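Local structure of porin protein associated with imipenem resistance (Acinetobacter baumannii, 4FUV) at residues Glu167-Val178 with Ile205-Val216. The protein forms an eight-stranded beta-barrel in the outer membrane and probably takes part in the uptake of ornithine and the antibiotic imipenem. Residues are numbered along the deposited sequence; the frame is centred on the assembly and turned at random.
With C8E ((hydroxyethyloxy)tri(ethyloxy)octane), chain D; C8E ((hydroxyethyloxy)tri(ethyloxy)octane), chain J; C8E ((hydroxyethyloxy)tri(ethyloxy)octane), chain K.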
ATOM      1  N   GLU A 167     -12.150   8.397  20.343  1.00 26.86           N
ATOM      2  CA  GLU A 167     -12.221   7.306  21.302  1.00 24.17           C
ATOM      3  C   GLU A 167     -12.178   5.977  20.576  1.00 24.74           C
ATOM      4  O   GLU A 167     -12.847   5.781  19.544  1.00 23.84           O
ATOM      5  CB  GLU A 167     -13.498   7.387  22.141  1.00 18.46           C
ATOM      6  CG  GLU A 167     -13.545   6.399  23.318  1.00 30.84           C
ATOM      7  CD  GLU A 167     -14.831   6.498  24.146  1.00 31.44           C
ATOM      8  OE1 GLU A 167     -15.146   7.600  24.647  1.00 29.89           O
ATOM      9  OE2 GLU A 167     -15.532   5.473  24.294  1.00 33.84           O
ATOM     10  N   VAL A 168     -11.401   5.053  21.117  1.00 20.70           N
ATOM     11  CA  VAL A 168     -11.350   3.703  20.563  1.00 23.08           C
ATOM     12  C   VAL A 168     -11.536   2.699  21.692  1.00 27.97           C
ATOM     13  O   VAL A 168     -10.959   2.846  22.775  1.00 26.41           O
ATOM     14  CB  VAL A 168     -10.036   3.425  19.772  1.00 28.92           C
ATOM     15  CG1 VAL A 168      -9.826   4.482  18.689  1.00 24.21           C
ATOM     16  CG2 VAL A 168      -8.838   3.379  20.698  1.00 36.09           C
ATOM     17  N   GLY A 169     -12.375   1.698  21.451  1.00 21.44           N
ATOM     18  CA  GLY A 169     -12.564   0.638  22.418  1.00 23.84           C
ATOM     19  C   GLY A 169     -13.211  -0.591  21.815  1.00 27.26           C
ATOM     20  O   GLY A 169     -13.158  -0.816  20.593  1.00 22.02           O
ATOM     21  N   ALA A 170     -13.851  -1.384  22.666  1.00 21.06           N
ATOM     22  CA  ALA A 170     -14.557  -2.560  22.177  1.00 28.12           C
ATOM     23  C   ALA A 170     -15.596  -3.037  23.176  1.00 18.54           C
ATOM     24  O   ALA A 170     -15.388  -2.950  24.389  1.00 21.12           O
ATOM     25  CB  ALA A 170     -13.554  -3.695  21.851  1.00 24.50           C
ATOM     26  N   TYR A 171     -16.716  -3.519  22.656  1.00 18.77           N
ATOM     27  CA  TYR A 171     -17.734  -4.149  23.468  1.00 23.30           C
ATOM     28  C   TYR A 171     -17.495  -5.646  23.429  1.00 22.46           C
ATOM     29  O   TYR A 171     -17.181  -6.189  22.378  1.00 27.02           O
ATOM     30  CB  TYR A 171     -19.133  -3.836  22.909  1.00 19.62           C
ATOM     31  CG  TYR A 171     -19.503  -2.362  22.946  1.00 24.18           C
ATOM     32  CD1 TYR A 171     -19.969  -1.769  24.116  1.00 22.86           C
ATOM     33  CD2 TYR A 171     -19.404  -1.572  21.811  1.00 21.19           C
ATOM     34  CE1 TYR A 171     -20.322  -0.413  24.148  1.00 20.24           C
ATOM     35  CE2 TYR A 171     -19.746  -0.221  21.837  1.00 25.29           C
ATOM     36  CZ  TYR A 171     -20.210   0.344  22.999  1.00 29.90           C
ATOM     37  OH  TYR A 171     -20.551   1.682  23.005  1.00 38.28           O
ATOM     38  N   TYR A 172     -17.617  -6.308  24.570  1.00 22.61           N
ATOM     39  CA  TYR A 172     -17.628  -7.757  24.582  1.00 21.96           C
ATOM     40  C   TYR A 172     -19.057  -8.193  24.305  1.00 23.35           C
ATOM     41  O   TYR A 172     -19.921  -8.103  25.173  1.00 27.56           O
ATOM     42  CB  TYR A 172     -17.165  -8.302  25.927  1.00 22.69           C
ATOM     43  CG  TYR A 172     -17.382  -9.799  26.086  1.00 24.15           C
ATOM     44  CD1 TYR A 172     -16.878 -10.706  25.160  1.00 31.01           C
ATOM     45  CD2 TYR A 172     -18.076 -10.302  27.174  1.00 29.77           C
ATOM     46  CE1 TYR A 172     -17.072 -12.084  25.317  1.00 26.45           C
ATOM     47  CE2 TYR A 172     -18.269 -11.677  27.345  1.00 25.45           C
ATOM     48  CZ  TYR A 172     -17.773 -12.554  26.410  1.00 31.70           C
ATOM     49  OH  TYR A 172     -17.980 -13.903  26.587  1.00 35.80           O
ATOM     50  N   THR A 173     -19.289  -8.656  23.086  1.00 22.08           N
ATOM     51  CA  THR A 173     -20.630  -8.981  22.610  1.00 25.84           C
ATOM     52  C   THR A 173     -20.874 -10.468  22.407  1.00 27.69           C
ATOM     53  O   THR A 173     -22.025 -10.907  22.287  1.00 28.29           O
ATOM     54  CB  THR A 173     -20.857  -8.313  21.252  1.00 30.81           C
ATOM     55  OG1 THR A 173     -19.810  -8.717  20.361  1.00 26.36           O
ATOM     56  CG2 THR A 173     -20.800  -6.803  21.411  1.00 20.67           C
ATOM     57  N   GLY A 174     -19.798 -11.248  22.348  1.00 25.66           N
ATOM     58  CA  GLY A 174     -19.901 -12.610  21.854  1.00 22.93           C
ATOM     59  C   GLY A 174     -20.026 -12.534  20.341  1.00 28.03           C
ATOM     60  O   GLY A 174     -20.223 -11.439  19.787  1.00 22.17           O
ATOM     61  N   ASN A 175     -19.909 -13.671  19.654  1.00 23.19           N
ATOM     62  CA  ASN A 175     -20.054 -13.672  18.203  1.00 30.42           C
ATOM     63  C   ASN A 175     -21.416 -13.166  17.753  1.00 30.18           C
ATOM     64  O   ASN A 175     -22.429 -13.486  18.363  1.00 28.17           O
ATOM     65  CB  ASN A 175     -19.844 -15.073  17.636  1.00 29.90           C
ATOM     66  CG  ASN A 175     -18.458 -15.599  17.907  1.00 31.98           C
ATOM     67  OD1 ASN A 175     -18.209 -16.190  18.947  1.00 24.11           O
ATOM     68  ND2 ASN A 175     -17.551 -15.385  16.973  1.00 23.17           N
ATOM     69  N   PRO A 176     -21.439 -12.407  16.653  1.00 26.24           N
ATOM     70  CA  PRO A 176     -22.693 -11.893  16.099  1.00 30.82           C
ATOM     71  C   PRO A 176     -23.468 -12.996  15.398  1.00 33.59           C
ATOM     72  O   PRO A 176     -22.939 -14.094  15.181  1.00 35.43           O
ATOM     73  CB  PRO A 176     -22.213 -10.869  15.071  1.00 35.26           C
ATOM     74  CG  PRO A 176     -20.912 -11.445  14.578  1.00 29.18           C
ATOM     75  CD  PRO A 176     -20.283 -12.092  15.792  1.00 24.06           C
ATOM     76  N   THR A 177     -24.724 -12.714  15.075  1.00 25.35           N
ATOM     77  CA  THR A 177     -25.489 -13.574  14.186  1.00 32.52           C
ATOM     78  C   THR A 177     -24.978 -13.293  12.784  1.00 25.65           C
ATOM     79  O   THR A 177     -24.692 -12.147  12.454  1.00 24.40           O
ATOM     80  CB  THR A 177     -26.996 -13.251  14.271  1.00 40.60           C
ATOM     81  OG1 THR A 177     -27.498 -13.694  15.535  1.00 43.14           O
ATOM     82  CG2 THR A 177     -27.767 -13.946  13.168  1.00 49.67           C
ATOM     83  N   VAL A 178     -24.862 -14.315  11.949  1.00 25.43           N
ATOM     84  CA  VAL A 178     -24.240 -14.125  10.653  1.00 25.04           C
ATOM     85  C   VAL A 178     -24.901 -14.989   9.576  1.00 28.63           C
ATOM     86  O   VAL A 178     -25.289 -16.125   9.823  1.00 35.49           O
ATOM     87  CB  VAL A 178     -22.706 -14.377  10.732  1.00 35.02           C
ATOM     88  CG1 VAL A 178     -22.419 -15.758  11.281  1.00 40.93           C
ATOM     89  CG2 VAL A 178     -22.030 -14.181   9.382  1.00 28.47           C
ATOM     90  N   ILE A 205     -16.838 -16.394  11.617  1.00 32.46           N
ATOM     91  CA  ILE A 205     -17.415 -15.211  12.227  1.00 28.98           C
ATOM     92  C   ILE A 205     -18.342 -15.609  13.375  1.00 30.91           C
ATOM     93  O   ILE A 205     -18.401 -14.940  14.397  1.00 29.14           O
ATOM     94  CB  ILE A 205     -18.178 -14.382  11.182  1.00 35.83           C
ATOM     95  CG1 ILE A 205     -17.210 -13.903  10.098  1.00 33.30           C
ATOM     96  CG2 ILE A 205     -18.892 -13.198  11.838  1.00 40.06           C
ATOM     97  CD1 ILE A 205     -17.872 -13.127   8.990  1.00 37.09           C
ATOM     98  N   ALA A 206     -19.049 -16.719  13.210  1.00 32.99           N
ATOM     99  CA  ALA A 206     -19.980 -17.161  14.239  1.00 34.07           C
ATOM    100  C   ALA A 206     -19.260 -17.776  15.437  1.00 34.36           C
ATOM    101  O   ALA A 206     -19.864 -17.946  16.488  1.00 35.29           O
ATOM    102  CB  ALA A 206     -20.999 -18.160  13.653  1.00 26.30           C
ATOM    103  N   ASN A 207     -17.974 -18.098  15.283  1.00 27.70           N
ATOM    104  CA  ASN A 207     -17.275 -18.907  16.285  1.00 32.62           C
ATOM    105  C   ASN A 207     -15.876 -18.463  16.759  1.00 34.84           C
ATOM    106  O   ASN A 207     -15.490 -18.776  17.879  1.00 30.46           O
ATOM    107  CB  ASN A 207     -17.213 -20.374  15.834  1.00 36.69           C
ATOM    108  CG  ASN A 207     -18.591 -21.019  15.753  1.00 47.31           C
ATOM    109  OD1 ASN A 207     -19.182 -21.380  16.771  1.00 52.42           O
ATOM    110  ND2 ASN A 207     -19.111 -21.151  14.540  1.00 41.81           N
ATOM    111  N   ASP A 208     -15.108 -17.776  15.919  1.00 28.71           N
ATOM    112  CA  ASP A 208     -13.749 -17.397  16.310  1.00 29.95           C
ATOM    113  C   ASP A 208     -13.720 -16.334  17.424  1.00 34.51           C
ATOM    114  O   ASP A 208     -14.602 -15.480  17.508  1.00 35.37           O
ATOM    115  CB  ASP A 208     -12.942 -16.931  15.100  1.00 31.92           C
ATOM    116  CG  ASP A 208     -12.653 -18.066  14.112  1.00 45.77           C
ATOM    117  OD1 ASP A 208     -13.126 -19.204  14.341  1.00 43.24           O
ATOM    118  OD2 ASP A 208     -11.962 -17.815  13.098  1.00 47.65           O
ATOM    119  N   ASP A 209     -12.695 -16.416  18.271  1.00 36.59           N
ATOM    120  CA  ASP A 209     -12.499 -15.516  19.397  1.00 29.94           C
ATOM    121  C   ASP A 209     -12.493 -14.066  18.948  1.00 30.06           C
ATOM    122  O   ASP A 209     -13.100 -13.205  19.571  1.00 28.05           O
ATOM    123  CB  ASP A 209     -11.153 -15.821  20.063  1.00 35.30           C
ATOM    124  CG  ASP A 209     -11.219 -16.995  21.004  1.00 41.54           C
ATOM    125  OD1 ASP A 209     -12.218 -17.737  20.958  1.00 38.70           O
ATOM    126  OD2 ASP A 209     -10.267 -17.171  21.794  1.00 49.90           O
ATOM    127  N   LYS A 210     -11.793 -13.825  17.848  1.00 34.56           N
ATOM    128  CA  LYS A 210     -11.626 -12.515  17.239  1.00 35.05           C
ATOM    129  C   LYS A 210     -12.964 -11.781  17.072  1.00 41.19           C
ATOM    130  O   LYS A 210     -13.037 -10.557  17.201  1.00 38.58           O
ATOM    131  CB  LYS A 210     -10.952 -12.721  15.878  1.00 41.54           C
ATOM    132  CG  LYS A 210     -10.775 -11.492  15.032  1.00 53.13           C
ATOM    133  CD  LYS A 210     -10.510 -11.896  13.584  1.00 57.29           C
ATOM    134  CE  LYS A 210      -9.458 -12.979  13.484  1.00 59.75           C
ATOM    135  N   TYR A 211     -14.032 -12.530  16.821  1.00 31.96           N
ATOM    136  CA  TYR A 211     -15.319 -11.905  16.550  1.00 31.63           C
ATOM    137  C   TYR A 211     -16.229 -11.792  17.775  1.00 35.59           C
ATOM    138  O   TYR A 211     -17.400 -11.442  17.654  1.00 31.22           O
ATOM    139  CB  TYR A 211     -16.022 -12.619  15.404  1.00 33.71           C
ATOM    140  CG  TYR A 211     -15.315 -12.411  14.097  1.00 32.76           C
ATOM    141  CD1 TYR A 211     -15.525 -11.260  13.361  1.00 44.04           C
ATOM    142  CD2 TYR A 211     -14.420 -13.349  13.607  1.00 34.30           C
ATOM    143  CE1 TYR A 211     -14.876 -11.047  12.168  1.00 47.94           C
ATOM    144  CE2 TYR A 211     -13.761 -13.144  12.411  1.00 40.56           C
ATOM    145  CZ  TYR A 211     -13.994 -11.989  11.697  1.00 45.54           C
ATOM    146  OH  TYR A 211     -13.349 -11.760  10.504  1.00 47.88           O
ATOM    147  N   LYS A 212     -15.681 -12.075  18.954  1.00 26.91           N
ATOM    148  CA  LYS A 212     -16.463 -11.954  20.176  1.00 28.12           C
ATOM    149  C   LYS A 212     -16.456 -10.532  20.738  1.00 27.68           C
ATOM    150  O   LYS A 212     -17.111 -10.263  21.737  1.00 26.14           O
ATOM    151  CB  LYS A 212     -15.978 -12.950  21.217  1.00 22.91           C
ATOM    152  CG  LYS A 212     -16.276 -14.390  20.779  1.00 28.79           C
ATOM    153  CD  LYS A 212     -15.571 -15.401  21.648  1.00 23.65           C
ATOM    154  CE  LYS A 212     -15.716 -16.793  21.052  1.00 31.20           C
ATOM    155  NZ  LYS A 212     -17.027 -17.328  21.441  1.00 25.15           N
ATOM    156  N   TRP A 213     -15.721  -9.644  20.067  1.00 24.35           N
ATOM    157  CA  TRP A 213     -15.624  -8.233  20.425  1.00 29.66           C
ATOM    158  C   TRP A 213     -16.094  -7.379  19.265  1.00 32.07           C
ATOM    159  O   TRP A 213     -15.776  -7.664  18.111  1.00 33.31           O
ATOM    160  CB  TRP A 213     -14.170  -7.873  20.752  1.00 26.47           C
ATOM    161  CG  TRP A 213     -13.628  -8.696  21.851  1.00 32.66           C
ATOM    162  CD1 TRP A 213     -13.075  -9.949  21.751  1.00 37.41           C
ATOM    163  CD2 TRP A 213     -13.598  -8.358  23.242  1.00 34.01           C
ATOM    164  NE1 TRP A 213     -12.701 -10.400  22.994  1.00 33.89           N
ATOM    165  CE2 TRP A 213     -13.008  -9.440  23.923  1.00 35.12           C
ATOM    166  CE3 TRP A 213     -14.008  -7.238  23.971  1.00 34.93           C
ATOM    167  CZ2 TRP A 213     -12.825  -9.438  25.298  1.00 39.98           C
ATOM    168  CZ3 TRP A 213     -13.824  -7.240  25.333  1.00 34.08           C
ATOM    169  CH2 TRP A 213     -13.232  -8.329  25.985  1.00 35.42           C
ATOM    170  N   LEU A 214     -16.856  -6.336  19.570  1.00 30.47           N
ATOM    171  CA  LEU A 214     -17.210  -5.332  18.579  1.00 27.69           C
ATOM    172  C   LEU A 214     -16.326  -4.111  18.815  1.00 32.88           C
ATOM    173  O   LEU A 214     -16.505  -3.399  19.815  1.00 24.33           O
ATOM    174  CB  LEU A 214     -18.689  -4.945  18.707  1.00 25.79           C
ATOM    175  CG  LEU A 214     -19.183  -3.797  17.821  1.00 33.88           C
ATOM    176  CD1 LEU A 214     -19.052  -4.168  16.335  1.00 36.58           C
ATOM    177  CD2 LEU A 214     -20.639  -3.375  18.155  1.00 24.02           C
ATOM    178  N   PRO A 215     -15.366  -3.867  17.909  1.00 37.03           N
ATOM    179  CA  PRO A 215     -14.447  -2.730  18.038  1.00 32.57           C
ATOM    180  C   PRO A 215     -15.166  -1.430  17.705  1.00 39.56           C
ATOM    181  O   PRO A 215     -16.092  -1.438  16.892  1.00 41.66           O
ATOM    182  CB  PRO A 215     -13.361  -3.021  16.990  1.00 35.07           C
ATOM    183  CG  PRO A 215     -13.614  -4.437  16.517  1.00 39.91           C
ATOM    184  CD  PRO A 215     -15.073  -4.675  16.715  1.00 37.38           C
ATOM    185  N   VAL A 216     -14.758  -0.330  18.329  1.00 29.68           N
ATOM    186  CA  VAL A 216     -15.434   0.953  18.145  1.00 31.05           C
ATOM    187  C   VAL A 216     -14.423   2.068  17.943  1.00 26.65           C
ATOM    188  O   VAL A 216     -13.431   2.154  18.660  1.00 28.31           O
ATOM    189  CB  VAL A 216     -16.264   1.329  19.389  1.00 34.10           C
ATOM    190  CG1 VAL A 216     -17.089   2.577  19.118  1.00 38.63           C
ATOM    191  CG2 VAL A 216     -17.167   0.182  19.777  1.00 42.38           C
TER
HETATM  192  C1  C8E D 303     -10.157   8.189  14.995  1.00 61.88           C
HETATM  193  C2  C8E D 303     -10.497   7.080  15.983  1.00 60.29           C
HETATM  194  C3  C8E D 303     -10.603   5.745  15.256  1.00 64.96           C
HETATM  195  C5  C8E D 303     -11.915   1.406  15.103  1.00 50.34           C
HETATM  196  C6  C8E D 303     -12.192  -0.087  14.968  1.00 53.09           C
HETATM  197  C7  C8E D 303     -12.674  -0.461  13.566  1.00 62.95           C
HETATM  198  C8  C8E D 303     -14.194  -0.434  13.422  1.00 68.76           C
HETATM  199  O9  C8E D 303     -14.676  -1.609  12.794  1.00 71.02           O
HETATM  200  C10 C8E D 303     -16.064  -1.787  13.003  1.00 72.05           C
HETATM  201  C11 C8E D 303     -16.646  -2.845  12.067  1.00 71.97           C
HETATM  202  O12 C8E D 303     -16.719  -4.086  12.734  1.00 71.85           O
HETATM  203  C13 C8E D 303     -17.746  -4.939  12.275  1.00 63.96           C
HETATM  204  C14 C8E D 303     -17.711  -6.186  13.146  1.00 60.23           C
HETATM  205  O15 C8E D 303     -16.419  -6.239  13.716  1.00 67.67           O
HETATM  206  C16 C8E D 303     -15.740  -7.463  13.533  1.00 63.18           C
HETATM  207  C17 C8E D 303     -14.619  -7.570  14.559  1.00 54.62           C
HETATM  208  O18 C8E D 303     -13.389  -7.692  13.884  1.00 54.61           O
HETATM  209  C8  C8E J 309     -10.030  -2.541  24.430  1.00 47.97           C
HETATM  210  O9  C8E J 309      -9.850  -1.713  23.292  1.00 46.48           O
HETATM  211  C10 C8E J 309      -8.533  -1.183  23.241  1.00 46.85           C
HETATM  212  C11 C8E J 309      -8.148  -0.937  21.780  1.00 45.80           C
HETATM  213  O18 C8E J 309     -10.653  -6.521  20.162  1.00 64.82           O
HETATM  214  C19 C8E J 309      -9.857  -7.258  21.059  1.00 58.15           C
HETATM  215  C20 C8E J 309      -9.788  -6.442  22.342  1.00 57.17           C
HETATM  216  O21 C8E J 309     -10.623  -7.072  23.288  1.00 57.18           O
HETATM  217  C8  C8E K 310     -14.865  -6.183  29.585  1.00 56.01           C
HETATM  218  O9  C8E K 310     -14.682  -7.597  29.648  1.00 61.88           O
HETATM  219  C10 C8E K 310     -15.702  -8.242  30.396  1.00 62.70           C
HETATM  220  C11 C8E K 310     -15.444  -9.744  30.432  1.00 70.35           C
HETATM  221  O12 C8E K 310     -16.064 -10.290  31.583  1.00 73.80           O
HETATM  222  C13 C8E K 310     -17.441 -10.557  31.372  1.00 74.54           C
HETATM  223  O15 C8E K 310     -20.570 -10.342  30.799  1.00 54.22           O
HETATM  224  C16 C8E K 310     -21.684 -10.084  29.959  1.00 49.43           C
HETATM  225  C17 C8E K 310     -21.170 -10.084  28.525  1.00 49.86           C
HETATM  226  O18 C8E K 310     -22.233 -10.308  27.624  1.00 53.14           O
HETATM  227  C19 C8E K 310     -21.751 -10.754  26.373  1.00 55.68           C
HETATM  228  C20 C8E K 310     -21.475 -12.256  26.437  1.00 58.23           C
HETATM  229  O21 C8E K 310     -22.091 -12.932  25.358  1.00 66.65           O
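Backbone hydrogen bonds pair Gly169 with Val216 and Tyr171 with Leu214 in both directions, Leu214 N lying 2.8 Å from Tyr171 O, and the strand axes run antiparallel at 161°. Beyond them Lys212 O accepts from Thr173 N and Gly174 N, both arriving from the same face of its carbonyl plane, where the strand 162-172 gives way to loop. Further along, polar side-chain bonds take over. Asn175 ND2 donates to Ile205 O (2.7 Å) and Asp208 O (3.0 Å), fastening the loop to the 205-208 backbone. Lys212 NZ meets Asn175 OD1 at 3.0 Å, nearly along the C=O axis. A bend at chi4 (-82°) turns the ammonium group back to it. Strands 162-172 and 213-224 are antiparallel neighbours in the eight-stranded outer-membrane barrel. Ala170, Tyr172, Trp213 and Pro215 share the face that meets detergent: Tyr172 CB lies over the Trp213 six-membered ring, 4.0 Å from its centroid, a CH-pi contact, and O21 of the chain J detergent covers the opposite face. The other sheet face carries Tyr171, whose CE2 touches Val216 CG2 at 3.3 Å; its ring also meets that of Tyr149. Apolar contacts lie beside the Asn175 bonds: Pro176 CG packs on Ile205 CG2, and Val178 CG1 is 3.7 Å from Ala206 CB.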